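Local coordinates for protein uronate isomerase (Bacillus halodurans C-125, PDB 3HKA) that probably interconverts D-glucuronate and D-fructuronate as a zinc-binding uronate isomerase of the amidohydrolase superfamily, at residues E44-H49 / E73-I78; D24-L29 / P351-A356; T299-E304 / W325-N330. One frame throughout, in Å; residues are numbered along the deposited sequence.

All three contacts are buried and reach the same D-fructuronate, but the centre of contact 1 lies about 21 Å from the chain centre, that of contact 3 about 11 Å and that of contact 2 about 3 Å. Contact 2 is polar: a loop after strand 22-24 and one before helix 361-386 are laced by hydrogen bonds and share a zinc ion that holds the sugar acid. Contact 3 is mainly apolar, a leucine packed among aromatic rings and a methionine against the backbone of 300-303; it touches contact 2 where W325 meets D355. Contact 1 joins a helix end to helix 71-84 through aliphatic groups, and H49 carries it to the ligand. Along the chain, 24-29 / 351-356 encloses both others.

Contact 1 of 3, residues E44-H49 / E73-I78; sequences ELLTYH and EQADLI. With FIX (D-fructuronic acid), chain D; CO3 (carbonate ion), chain I.
With CG anti to the carbonyl carbon (chi1 -68°) and the chain extended beyond it, L46 reaches over A75 on helix 71-84, where its CD1 lies 4.1 Å from A75 CB. T47 has OG1 lodged between its own backbone N and carbonyl carbon (chi1 59°), a rotation that lets the two branches do different work. The hydroxyl turns back to the carbonyl of D43, while the methyl faces the neighbouring helix, CG2 standing 4.0 Å from Q74 CB and 3.9 Å from the backbone N of A75. The T47 and Q74 side chains cross at about a right angle. Q74 meets T47 mainly through its aliphatic root, and its amide NE2 is engaged by the carbonyl of F66. I78, a turn further along helix 71-84, brings CG2 to 3.6 Å from L46 O; its CD1 is modelled doubtfully close to that oxygen.

The pairing joins helix 42-46 to helix 71-84 within the mostly helical region that follows strand 22-24, and W79, F83 and L112 add to the apolar surroundings of L46. T47 is the first residue past helix 42-46, and Y48 is the N-cap residue of helix 49-55. The chain thus turns into the ligand pocket. H49 uses both ring nitrogens there: ND1 donates to carbonate O2 at 2.9 Å, with an angle of 150° at the hydrogen, and NE2 is hydrogen-bonded to O4 of D-fructuronate at 3.0 Å. Both partners lie at the imidazole edge, near its plane. The carbonate, probably from the crystallisation liquor, is also gripped by R314 and K315 of the second subunit.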
loop_
_atom_site.group_PDB
_atom_site.type_symbol
_atom_site.label_atom_id
_atom_site.label_comp_id
_atom_site.label_asym_id
_atom_site.label_seq_id
_atom_site.Cartn_x
_atom_site.Cartn_y
_atom_site.Cartn_z
ATOM N N GLU A 44 -28.339 19.319 -2.034
ATOM C CA GLU A 44 -28.151 17.899 -2.306
ATOM C C GLU A 44 -26.653 17.577 -2.253
ATOM O O GLU A 44 -26.250 16.514 -1.778
ATOM C CB GLU A 44 -28.711 17.544 -3.686
ATOM C CG GLU A 44 -30.228 17.583 -3.774
ATOM C CD GLU A 44 -30.891 16.464 -2.992
ATOM O OE1 GLU A 44 -30.177 15.722 -2.283
ATOM O OE2 GLU A 44 -32.131 16.325 -3.083
ATOM N N LEU A 45 -25.834 18.506 -2.738
ATOM C CA LEU A 45 -24.387 18.324 -2.723
ATOM C C LEU A 45 -23.872 18.248 -1.291
ATOM O O LEU A 45 -23.010 17.425 -0.975
ATOM C CB LEU A 45 -23.690 19.480 -3.442
ATOM C CG LEU A 45 -23.772 19.542 -4.969
ATOM C CD1 LEU A 45 -23.087 20.815 -5.452
ATOM C CD2 LEU A 45 -23.105 18.313 -5.578
ATOM N N LEU A 46 -24.405 19.107 -0.429
ATOM C CA LEU A 46 -23.987 19.147 0.968
ATOM C C LEU A 46 -24.504 17.975 1.794
ATOM O O LEU A 46 -23.914 17.629 2.816
ATOM C CB LEU A 46 -24.423 20.466 1.618
ATOM C CG LEU A 46 -23.725 21.742 1.126
ATOM C CD1 LEU A 46 -24.403 22.964 1.732
ATOM C CD2 LEU A 46 -22.251 21.706 1.502
ATOM N N THR A 47 -25.596 17.360 1.354
ATOM C CA THR A 47 -26.160 16.235 2.090
ATOM C C THR A 47 -25.729 14.875 1.530
ATOM O O THR A 47 -26.277 13.834 1.897
ATOM C CB THR A 47 -27.705 16.338 2.154
ATOM O OG1 THR A 47 -28.251 16.359 0.830
ATOM C CG2 THR A 47 -28.109 17.615 2.876
ATOM N N TYR A 48 -24.742 14.906 0.639
ATOM C CA TYR A 48 -24.157 13.706 0.032
ATOM C C TYR A 48 -23.746 12.845 1.228
ATOM O O TYR A 48 -23.214 13.378 2.197
ATOM C CB TYR A 48 -22.938 14.153 -0.780
ATOM C CG TYR A 48 -22.122 13.096 -1.482
ATOM C CD1 TYR A 48 -22.722 12.017 -2.130
ATOM C CD2 TYR A 48 -20.741 13.257 -1.613
ATOM C CE1 TYR A 48 -21.961 11.130 -2.903
ATOM C CE2 TYR A 48 -19.976 12.386 -2.380
ATOM C CZ TYR A 48 -20.586 11.328 -3.023
ATOM O OH TYR A 48 -19.819 10.485 -3.793
ATOM N N HIS A 49 -23.980 11.534 1.185
ATOM C CA HIS A 49 -23.639 10.725 2.358
ATOM C C HIS A 49 -22.183 10.796 2.817
ATOM O O HIS A 49 -21.905 10.599 3.997
ATOM C CB HIS A 49 -24.131 9.266 2.211
ATOM C CG HIS A 49 -23.336 8.413 1.270
ATOM N ND1 HIS A 49 -22.075 7.941 1.572
ATOM C CD2 HIS A 49 -23.662 7.870 0.072
ATOM C CE1 HIS A 49 -21.663 7.142 0.604
ATOM N NE2 HIS A 49 -22.607 7.082 -0.317
ATOM N N GLU A 73 -31.990 22.112 6.600
ATOM C CA GLU A 73 -31.414 22.135 7.935
ATOM C C GLU A 73 -30.158 21.271 7.984
ATOM O O GLU A 73 -29.154 21.658 8.580
ATOM C CB GLU A 73 -32.439 21.643 8.960
ATOM C CG GLU A 73 -33.709 22.477 8.989
ATOM C CD GLU A 73 -34.664 22.059 10.086
ATOM O OE1 GLU A 73 -35.037 20.868 10.139
ATOM O OE2 GLU A 73 -35.049 22.927 10.897
ATOM N N GLN A 74 -30.216 20.103 7.351
ATOM C CA GLN A 74 -29.067 19.204 7.323
ATOM C C GLN A 74 -27.937 19.895 6.571
ATOM O O GLN A 74 -26.777 19.836 6.978
ATOM C CB GLN A 74 -29.438 17.887 6.637
ATOM C CG GLN A 74 -30.636 17.195 7.269
ATOM C CD GLN A 74 -31.075 15.955 6.511
ATOM O OE1 GLN A 74 -31.076 15.933 5.280
ATOM N NE2 GLN A 74 -31.472 14.919 7.246
ATOM N N ALA A 75 -28.286 20.575 5.484
ATOM C CA ALA A 75 -27.294 21.285 4.686
ATOM C C ALA A 75 -26.649 22.408 5.492
ATOM O O ALA A 75 -25.434 22.609 5.432
ATOM C CB ALA A 75 -27.938 21.842 3.426
ATOM N N ASP A 76 -27.460 23.145 6.249
ATOM C CA ASP A 76 -26.936 24.242 7.061
ATOM C C ASP A 76 -25.968 23.723 8.116
ATOM O O ASP A 76 -24.929 24.329 8.371
ATOM C CB ASP A 76 -28.074 25.002 7.760
ATOM C CG ASP A 76 -28.983 25.729 6.784
ATOM O OD1 ASP A 76 -28.468 26.335 5.820
ATOM O OD2 ASP A 76 -30.214 25.709 6.993
ATOM N N LEU A 77 -26.319 22.601 8.736
ATOM C CA LEU A 77 -25.480 22.007 9.770
ATOM C C LEU A 77 -24.120 21.602 9.214
ATOM O O LEU A 77 -23.079 21.916 9.793
ATOM C CB LEU A 77 -26.169 20.780 10.369
ATOM C CG LEU A 77 -25.394 20.038 11.464
ATOM C CD1 LEU A 77 -25.224 20.943 12.674
ATOM C CD2 LEU A 77 -26.135 18.770 11.844
ATOM N N ILE A 78 -24.137 20.908 8.083
ATOM C CA ILE A 78 -22.908 20.445 7.446
ATOM C C ILE A 78 -22.011 21.600 7.007
ATOM O O ILE A 78 -20.794 21.562 7.210
ATOM C CB ILE A 78 -23.243 19.535 6.241
ATOM C CG1 ILE A 78 -23.832 18.214 6.753
ATOM C CG2 ILE A 78 -21.992 19.288 5.399
ATOM C CD1 ILE A 78 -24.462 17.346 5.679
HETATM O O1A FIX D . -22.660 1.504 -6.739
HETATM C C1 FIX D . -22.484 1.200 -5.534
HETATM O O1B FIX D . -22.913 0.175 -4.973
HETATM C C2 FIX D . -21.665 2.177 -4.667
HETATM O O2 FIX D . -20.859 3.000 -5.518
HETATM C C3 FIX D . -22.610 3.037 -3.789
HETATM O O3 FIX D . -23.415 2.155 -2.978
HETATM C C4 FIX D . -21.926 4.035 -2.808
HETATM O O4 FIX D . -22.880 4.526 -1.847
HETATM C C5 FIX D . -21.287 5.257 -3.527
HETATM O O5 FIX D . -21.811 5.752 -4.530
HETATM C C6 FIX D . -19.994 5.860 -2.992
HETATM O O6 FIX D . -19.282 6.554 -4.011
HETATM C C CO3 I . -19.070 7.138 3.405
HETATM O O1 CO3 I . -18.136 7.032 4.301
HETATM O O2 CO3 I . -19.846 8.187 3.400
HETATM O O3 CO3 I . -19.371 6.112 2.666
#

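Contact 2 of 3, residues D24-L29 / P351-A356; sequences DMHTHL and PQHSDA. With ZN (zinc ion), chain F; FIX (D-fructuronic acid), chain D.
This is a polar, metal-centred contact between two loops in the heart of the chain, the one following strand 22-24 and the one leading into helix 361-386. Backbone and carboxylate bonds tie them together along their length. D24 OD1 receives the amide of S354 at 2.9 Å, almost straight (173°) and on the syn side of the carboxylate; the S354 hydroxyl donates to D24 OD2, though the modelled distance is doubtfully short. D24 OD2 is also held by the indole NE1 of W366. Farther on, D355 N donates to H26 O in the carbonyl plane, and H28 N to A356 O at 2.7 Å. L29 CG rests 4.0 Å from A356 CB, an apolar patch beside these bonds.

The zinc ion completes the join. H26 NE2, H28 NE2 and D355 OD1 each bind it at 2.1 Å, and D-fructuronate adds carboxylate O1A and the neighbouring O2, the latter at 2.0 Å, making five donor atoms from four ligands. The D355 carboxylate is nearly coplanar with the H28 ring, whereas it stands 83° from the ring of H26. H26 has its CG anti to the backbone N (chi1 176°), which runs the side chain beside that of H353, the two pointing the same way with their ring planes oblique. H353 belongs to the second shell: its NE2 donates to D355 OD2 at 2.9 Å, from above the carboxylate plane but within its own ring plane, and so helps fix the rotation of the group whose other oxygen holds the metal.

A His-X-His pair after the first barrel strand, facing an aspartate from the loop of the last, is the metal-binding signature of the amidohydrolase superfamily.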
loop_
_atom_site.group_PDB
_atom_site.type_symbol
_atom_site.label_atom_id
_atom_site.label_comp_id
_atom_site.label_asym_id
_atom_site.label_seq_id
_atom_site.Cartn_x
_atom_site.Cartn_y
_atom_site.Cartn_z
ATOM N N ASP A 24 -18.973 8.556 -18.625
ATOM C CA ASP A 24 -18.947 8.188 -17.210
ATOM C C ASP A 24 -19.642 6.832 -17.096
ATOM O O ASP A 24 -20.868 6.769 -16.998
ATOM C CB ASP A 24 -19.707 9.245 -16.407
ATOM C CG ASP A 24 -19.295 9.284 -14.960
ATOM O OD1 ASP A 24 -18.903 8.223 -14.431
ATOM O OD2 ASP A 24 -19.376 10.374 -14.353
ATOM N N MET A 25 -18.864 5.749 -17.084
ATOM C CA MET A 25 -19.457 4.417 -17.064
ATOM C C MET A 25 -20.089 3.864 -15.781
ATOM O O MET A 25 -20.523 2.713 -15.753
ATOM C CB MET A 25 -18.477 3.409 -17.686
ATOM C CG MET A 25 -17.070 3.431 -17.139
ATOM S SD MET A 25 -17.017 2.579 -15.583
ATOM C CE MET A 25 -17.381 0.895 -16.126
ATOM N N HIS A 26 -20.147 4.676 -14.730
ATOM C CA HIS A 26 -20.834 4.287 -13.498
ATOM C C HIS A 26 -21.201 5.485 -12.632
ATOM O O HIS A 26 -20.334 6.150 -12.065
ATOM C CB HIS A 26 -20.043 3.303 -12.632
ATOM C CG HIS A 26 -20.730 2.996 -11.336
ATOM N ND1 HIS A 26 -22.011 2.487 -11.281
ATOM C CD2 HIS A 26 -20.358 3.213 -10.051
ATOM C CE1 HIS A 26 -22.400 2.409 -10.019
ATOM N NE2 HIS A 26 -21.416 2.844 -9.254
ATOM N N THR A 27 -22.499 5.751 -12.533
ATOM C CA THR A 27 -22.991 6.853 -11.718
ATOM C C THR A 27 -24.312 6.419 -11.119
ATOM O O THR A 27 -24.826 5.338 -11.421
ATOM C CB THR A 27 -23.289 8.126 -12.544
ATOM O OG1 THR A 27 -24.562 7.983 -13.194
ATOM C CG2 THR A 27 -22.205 8.357 -13.588
ATOM N N HIS A 28 -24.854 7.278 -10.271
ATOM C CA HIS A 28 -26.134 7.039 -9.640
ATOM C C HIS A 28 -27.041 8.202 -10.034
ATOM O O HIS A 28 -27.818 8.712 -9.229
ATOM C CB HIS A 28 -25.956 6.951 -8.128
ATOM C CG HIS A 28 -25.244 5.708 -7.691
ATOM N ND1 HIS A 28 -25.895 4.511 -7.487
ATOM C CD2 HIS A 28 -23.928 5.456 -7.494
ATOM C CE1 HIS A 28 -25.013 3.576 -7.185
ATOM N NE2 HIS A 28 -23.812 4.124 -7.182
ATOM N N LEU A 29 -26.905 8.621 -11.290
ATOM C CA LEU A 29 -27.715 9.700 -11.842
ATOM C C LEU A 29 -28.759 9.053 -12.744
ATOM O O LEU A 29 -28.602 7.904 -13.153
ATOM C CB LEU A 29 -26.854 10.655 -12.674
ATOM C CG LEU A 29 -25.675 11.334 -11.979
ATOM C CD1 LEU A 29 -24.954 12.233 -12.979
ATOM C CD2 LEU A 29 -26.168 12.137 -10.785
ATOM N N PRO A 351 -9.441 4.421 -16.318
ATOM C CA PRO A 351 -8.996 5.044 -15.071
ATOM C C PRO A 351 -10.017 5.584 -14.086
ATOM O O PRO A 351 -9.743 5.614 -12.883
ATOM C CB PRO A 351 -8.033 6.129 -15.553
ATOM C CG PRO A 351 -8.626 6.540 -16.861
ATOM C CD PRO A 351 -9.038 5.225 -17.488
ATOM N N GLN A 352 -11.195 5.982 -14.554
ATOM C CA GLN A 352 -12.137 6.560 -13.609
ATOM C C GLN A 352 -13.599 6.638 -14.013
ATOM O O GLN A 352 -13.953 6.559 -15.192
ATOM C CB GLN A 352 -11.645 7.971 -13.255
ATOM C CG GLN A 352 -12.422 8.681 -12.164
ATOM C CD GLN A 352 -12.241 8.026 -10.816
ATOM O OE1 GLN A 352 -12.528 6.841 -10.649
ATOM N NE2 GLN A 352 -11.762 8.795 -9.842
ATOM N N HIS A 353 -14.436 6.783 -12.989
ATOM C CA HIS A 353 -15.877 6.964 -13.124
ATOM C C HIS A 353 -16.208 7.908 -11.964
ATOM O O HIS A 353 -15.440 7.999 -11.001
ATOM C CB HIS A 353 -16.644 5.639 -13.008
ATOM C CG HIS A 353 -16.599 5.013 -11.648
ATOM N ND1 HIS A 353 -15.604 4.138 -11.261
ATOM C CD2 HIS A 353 -17.444 5.111 -10.596
ATOM C CE1 HIS A 353 -15.841 3.724 -10.029
ATOM N NE2 HIS A 353 -16.952 4.299 -9.603
ATOM N N SER A 354 -17.327 8.620 -12.043
ATOM C CA SER A 354 -17.663 9.577 -10.985
ATOM C C SER A 354 -18.481 9.027 -9.824
ATOM O O SER A 354 -18.332 9.479 -8.691
ATOM C CB SER A 354 -18.415 10.768 -11.574
ATOM O OG SER A 354 -19.724 10.385 -11.961
ATOM N N ASP A 355 -19.355 8.068 -10.107
ATOM C CA ASP A 355 -20.215 7.501 -9.072
ATOM C C ASP A 355 -21.113 8.615 -8.546
ATOM O O ASP A 355 -21.616 8.545 -7.425
ATOM C CB ASP A 355 -19.382 6.952 -7.913
ATOM C CG ASP A 355 -19.729 5.521 -7.581
ATOM O OD1 ASP A 355 -20.933 5.214 -7.455
ATOM O OD2 ASP A 355 -18.795 4.705 -7.445
ATOM N N ALA A 356 -21.306 9.643 -9.365
ATOM C CA ALA A 356 -22.112 10.788 -8.972
ATOM C C ALA A 356 -23.511 10.394 -8.531
ATOM O O ALA A 356 -24.198 9.631 -9.209
ATOM C CB ALA A 356 -22.192 11.796 -10.123
HETATM ZN ZN ZN F . -21.818 3.365 -7.240
HETATM O O1A FIX D . -22.660 1.504 -6.739
HETATM C C1 FIX D . -22.484 1.200 -5.534
HETATM O O1B FIX D . -22.913 0.175 -4.973
HETATM C C2 FIX D . -21.665 2.177 -4.667
HETATM O O2 FIX D . -20.859 3.000 -5.518
HETATM C C3 FIX D . -22.610 3.037 -3.789
HETATM O O3 FIX D . -23.415 2.155 -2.978
HETATM C C4 FIX D . -21.926 4.035 -2.808
HETATM O O4 FIX D . -22.880 4.526 -1.847
HETATM C C5 FIX D . -21.287 5.257 -3.527
HETATM O O5 FIX D . -21.811 5.752 -4.530
HETATM C C6 FIX D . -19.994 5.860 -2.992
HETATM O O6 FIX D . -19.282 6.554 -4.011
HETATM O O HOH W 1 -15.902 6.283 -16.998
#

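Contact 3 of 3, residues T299-E304 / W325-N330; sequences TMLSRE and WWFMNN. With FIX (D-fructuronic acid), chain D; CO3 (carbonate ion), chain I.
L301 wedges its side chain among three consecutive aromatic residues, W325, W326 and F327, in loops beyond the parallel strands 296-300 and 319-321, which neighbour each other in what is, as in other amidohydrolases, a distorted (beta/alpha)8 barrel. The CG of L301 lies anti to its backbone N (chi1 -161°), directing the isobutyl group toward the rings. CD1 sits over the six-membered ring of W325, 4.2 Å from its centroid and 24° off the normal, a CH-pi contact. The same methyl is packed tightly against W326 CB, and CD1 comes 3.7 Å from F327 CD2 at an oblique angle. T299 CG2 lies on the other side of the W325 indole plane from L301 CD1, near the rim.

Held in this way, W325 directs its NE1 at O2 of D-fructuronate, 2.8 Å away and nearly straight (174°), with the sugar oxygen near the ring plane. W326 meets the same ligand differently: C6 lies over one face of the indole, 3.4 Å above its plane, while F327 CE2 approaches the other face. W326 NE1 donates to carbonate O3 at 3.0 Å. A water joins the two segments, donating to T299 OG1 and M300 O and accepting from W325 N; T299 OG1 is also hydrogen-bonded to F322 O.

Farther from the ligand, the contact meets the subunit interface, where R303 pairs with E336 of its own chain and with E336 of the second subunit. M328, its chain bent at chi2 and chi3, packs against the backbone of 301-303 and sets CE 3.2 Å from L301 O, a buried carbonyl oxygen that has no hydrogen-bonding partner in the model.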
loop_
_atom_site.group_PDB
_atom_site.type_symbol
_atom_site.label_atom_id
_atom_site.label_comp_id
_atom_site.label_asym_id
_atom_site.label_seq_id
_atom_site.Cartn_x
_atom_site.Cartn_y
_atom_site.Cartn_z
ATOM N N THR A 299 -14.012 -3.477 -10.358
ATOM C CA THR A 299 -13.440 -2.389 -9.585
ATOM C C THR A 299 -13.510 -2.899 -8.151
ATOM O O THR A 299 -14.477 -3.560 -7.776
ATOM C CB THR A 299 -14.232 -1.062 -9.744
ATOM O OG1 THR A 299 -13.430 0.017 -9.246
ATOM C CG2 THR A 299 -15.567 -1.109 -8.970
ATOM N N MET A 300 -12.480 -2.630 -7.356
ATOM C CA MET A 300 -12.474 -3.112 -5.982
ATOM C C MET A 300 -12.326 -1.980 -4.974
ATOM O O MET A 300 -11.681 -0.965 -5.245
ATOM C CB MET A 300 -11.374 -4.172 -5.818
ATOM C CG MET A 300 -11.570 -5.356 -6.770
ATOM S SD MET A 300 -10.360 -6.687 -6.597
ATOM C CE MET A 300 -11.165 -7.681 -5.296
ATOM N N LEU A 301 -12.928 -2.171 -3.803
ATOM C CA LEU A 301 -12.938 -1.160 -2.754
ATOM C C LEU A 301 -11.698 -1.047 -1.864
ATOM O O LEU A 301 -11.368 0.038 -1.398
ATOM C CB LEU A 301 -14.177 -1.375 -1.877
ATOM C CG LEU A 301 -14.626 -0.203 -1.001
ATOM C CD1 LEU A 301 -14.864 1.021 -1.882
ATOM C CD2 LEU A 301 -15.902 -0.582 -0.241
ATOM N N SER A 302 -11.014 -2.158 -1.627
ATOM C CA SER A 302 -9.835 -2.155 -0.762
ATOM C C SER A 302 -8.555 -1.670 -1.433
ATOM O O SER A 302 -8.236 -2.084 -2.539
ATOM C CB SER A 302 -9.612 -3.567 -0.199
ATOM O OG SER A 302 -8.477 -3.605 0.646
ATOM N N ARG A 303 -7.816 -0.793 -0.756
ATOM C CA ARG A 303 -6.557 -0.288 -1.299
ATOM C C ARG A 303 -5.606 -1.459 -1.552
ATOM O O ARG A 303 -4.814 -1.459 -2.507
ATOM C CB ARG A 303 -5.901 0.669 -0.300
ATOM C CG ARG A 303 -4.601 1.292 -0.793
ATOM C CD ARG A 303 -3.816 1.925 0.340
ATOM N NE ARG A 303 -2.601 2.566 -0.153
ATOM C CZ ARG A 303 -1.567 2.904 0.611
ATOM N NH1 ARG A 303 -1.592 2.657 1.915
ATOM N NH2 ARG A 303 -0.512 3.507 0.069
ATOM N N GLU A 304 -5.702 -2.459 -0.680
ATOM C CA GLU A 304 -4.851 -3.637 -0.731
ATOM C C GLU A 304 -5.134 -4.636 -1.855
ATOM O O GLU A 304 -4.379 -5.599 -2.039
ATOM C CB GLU A 304 -4.892 -4.337 0.631
ATOM C CG GLU A 304 -4.167 -3.561 1.744
ATOM C CD GLU A 304 -4.818 -2.217 2.083
ATOM O OE1 GLU A 304 -6.053 -2.167 2.250
ATOM O OE2 GLU A 304 -4.086 -1.212 2.201
ATOM N N TRP A 325 -12.889 3.477 -7.117
ATOM C CA TRP A 325 -14.145 3.410 -6.403
ATOM C C TRP A 325 -14.256 3.802 -4.934
ATOM O O TRP A 325 -13.518 3.311 -4.078
ATOM C CB TRP A 325 -14.701 1.990 -6.590
ATOM C CG TRP A 325 -16.083 1.758 -6.066
ATOM C CD1 TRP A 325 -17.145 2.619 -6.126
ATOM C CD2 TRP A 325 -16.584 0.543 -5.490
ATOM N NE1 TRP A 325 -18.276 2.011 -5.631
ATOM C CE2 TRP A 325 -17.959 0.738 -5.231
ATOM C CE3 TRP A 325 -16.003 -0.694 -5.170
ATOM C CZ2 TRP A 325 -18.764 -0.259 -4.663
ATOM C CZ3 TRP A 325 -16.805 -1.688 -4.609
ATOM C CH2 TRP A 325 -18.171 -1.460 -4.361
ATOM N N TRP A 326 -15.188 4.715 -4.666
ATOM C CA TRP A 326 -15.528 5.099 -3.301
ATOM C C TRP A 326 -14.365 5.553 -2.413
ATOM O O TRP A 326 -13.814 6.642 -2.584
ATOM C CB TRP A 326 -16.207 3.879 -2.682
ATOM C CG TRP A 326 -17.234 4.116 -1.629
ATOM C CD1 TRP A 326 -17.318 5.170 -0.766
ATOM C CD2 TRP A 326 -18.287 3.213 -1.271
ATOM N NE1 TRP A 326 -18.363 4.975 0.115
ATOM C CE2 TRP A 326 -18.972 3.781 -0.175
ATOM C CE3 TRP A 326 -18.716 1.973 -1.772
ATOM C CZ2 TRP A 326 -20.067 3.152 0.433
ATOM C CZ3 TRP A 326 -19.804 1.346 -1.168
ATOM C CH2 TRP A 326 -20.468 1.940 -0.074
ATOM N N PHE A 327 -14.002 4.711 -1.447
ATOM C CA PHE A 327 -12.908 5.037 -0.538
ATOM C C PHE A 327 -11.570 5.082 -1.276
ATOM O O PHE A 327 -10.548 5.448 -0.695
ATOM C CB PHE A 327 -12.861 4.028 0.614
ATOM C CG PHE A 327 -14.162 3.913 1.364
ATOM C CD1 PHE A 327 -14.729 5.031 1.976
ATOM C CD2 PHE A 327 -14.844 2.698 1.423
ATOM C CE1 PHE A 327 -15.961 4.944 2.635
ATOM C CE2 PHE A 327 -16.076 2.597 2.076
ATOM C CZ PHE A 327 -16.637 3.725 2.685
ATOM N N MET A 328 -11.579 4.704 -2.554
ATOM C CA MET A 328 -10.365 4.748 -3.380
ATOM C C MET A 328 -10.352 6.081 -4.143
ATOM O O MET A 328 -9.341 6.454 -4.737
ATOM C CB MET A 328 -10.358 3.620 -4.420
ATOM C CG MET A 328 -10.313 2.196 -3.871
ATOM S SD MET A 328 -8.734 1.808 -3.105
ATOM C CE MET A 328 -9.099 2.223 -1.390
ATOM N N ASN A 329 -11.481 6.787 -4.119
ATOM C CA ASN A 329 -11.628 8.048 -4.851
ATOM C C ASN A 329 -11.091 9.268 -4.107
ATOM O O ASN A 329 -11.800 10.252 -3.893
ATOM C CB ASN A 329 -13.105 8.245 -5.229
ATOM C CG ASN A 329 -13.293 9.178 -6.420
ATOM O OD1 ASN A 329 -12.344 9.484 -7.141
ATOM N ND2 ASN A 329 -14.531 9.621 -6.638
ATOM N N ASN A 330 -9.820 9.185 -3.730
ATOM C CA ASN A 330 -9.113 10.241 -3.018
ATOM C C ASN A 330 -7.784 10.418 -3.757
ATOM O O ASN A 330 -7.185 9.438 -4.184
ATOM C CB ASN A 330 -8.890 9.810 -1.564
ATOM C CG ASN A 330 -10.200 9.669 -0.794
ATOM O OD1 ASN A 330 -10.863 10.664 -0.504
ATOM N ND2 ASN A 330 -10.586 8.432 -0.478
HETATM O O1A FIX D . -22.660 1.504 -6.739
HETATM C C1 FIX D . -22.484 1.200 -5.534
HETATM O O1B FIX D . -22.913 0.175 -4.973
HETATM C C2 FIX D . -21.665 2.177 -4.667
HETATM O O2 FIX D . -20.859 3.000 -5.518
HETATM C C3 FIX D . -22.610 3.037 -3.789
HETATM O O3 FIX D . -23.415 2.155 -2.978
HETATM C C4 FIX D . -21.926 4.035 -2.808
HETATM O O4 FIX D . -22.880 4.526 -1.847
HETATM C C5 FIX D . -21.287 5.257 -3.527
HETATM O O5 FIX D . -21.811 5.752 -4.530
HETATM C C6 FIX D . -19.994 5.860 -2.992
HETATM O O6 FIX D . -19.282 6.554 -4.011
HETATM C C CO3 I . -19.070 7.138 3.405
HETATM O O1 CO3 I . -18.136 7.032 4.301
HETATM O O2 CO3 I . -19.846 8.187 3.400
HETATM O O3 CO3 I . -19.371 6.112 2.666
HETATM O O HOH W 2 -11.767 0.786 -7.248
#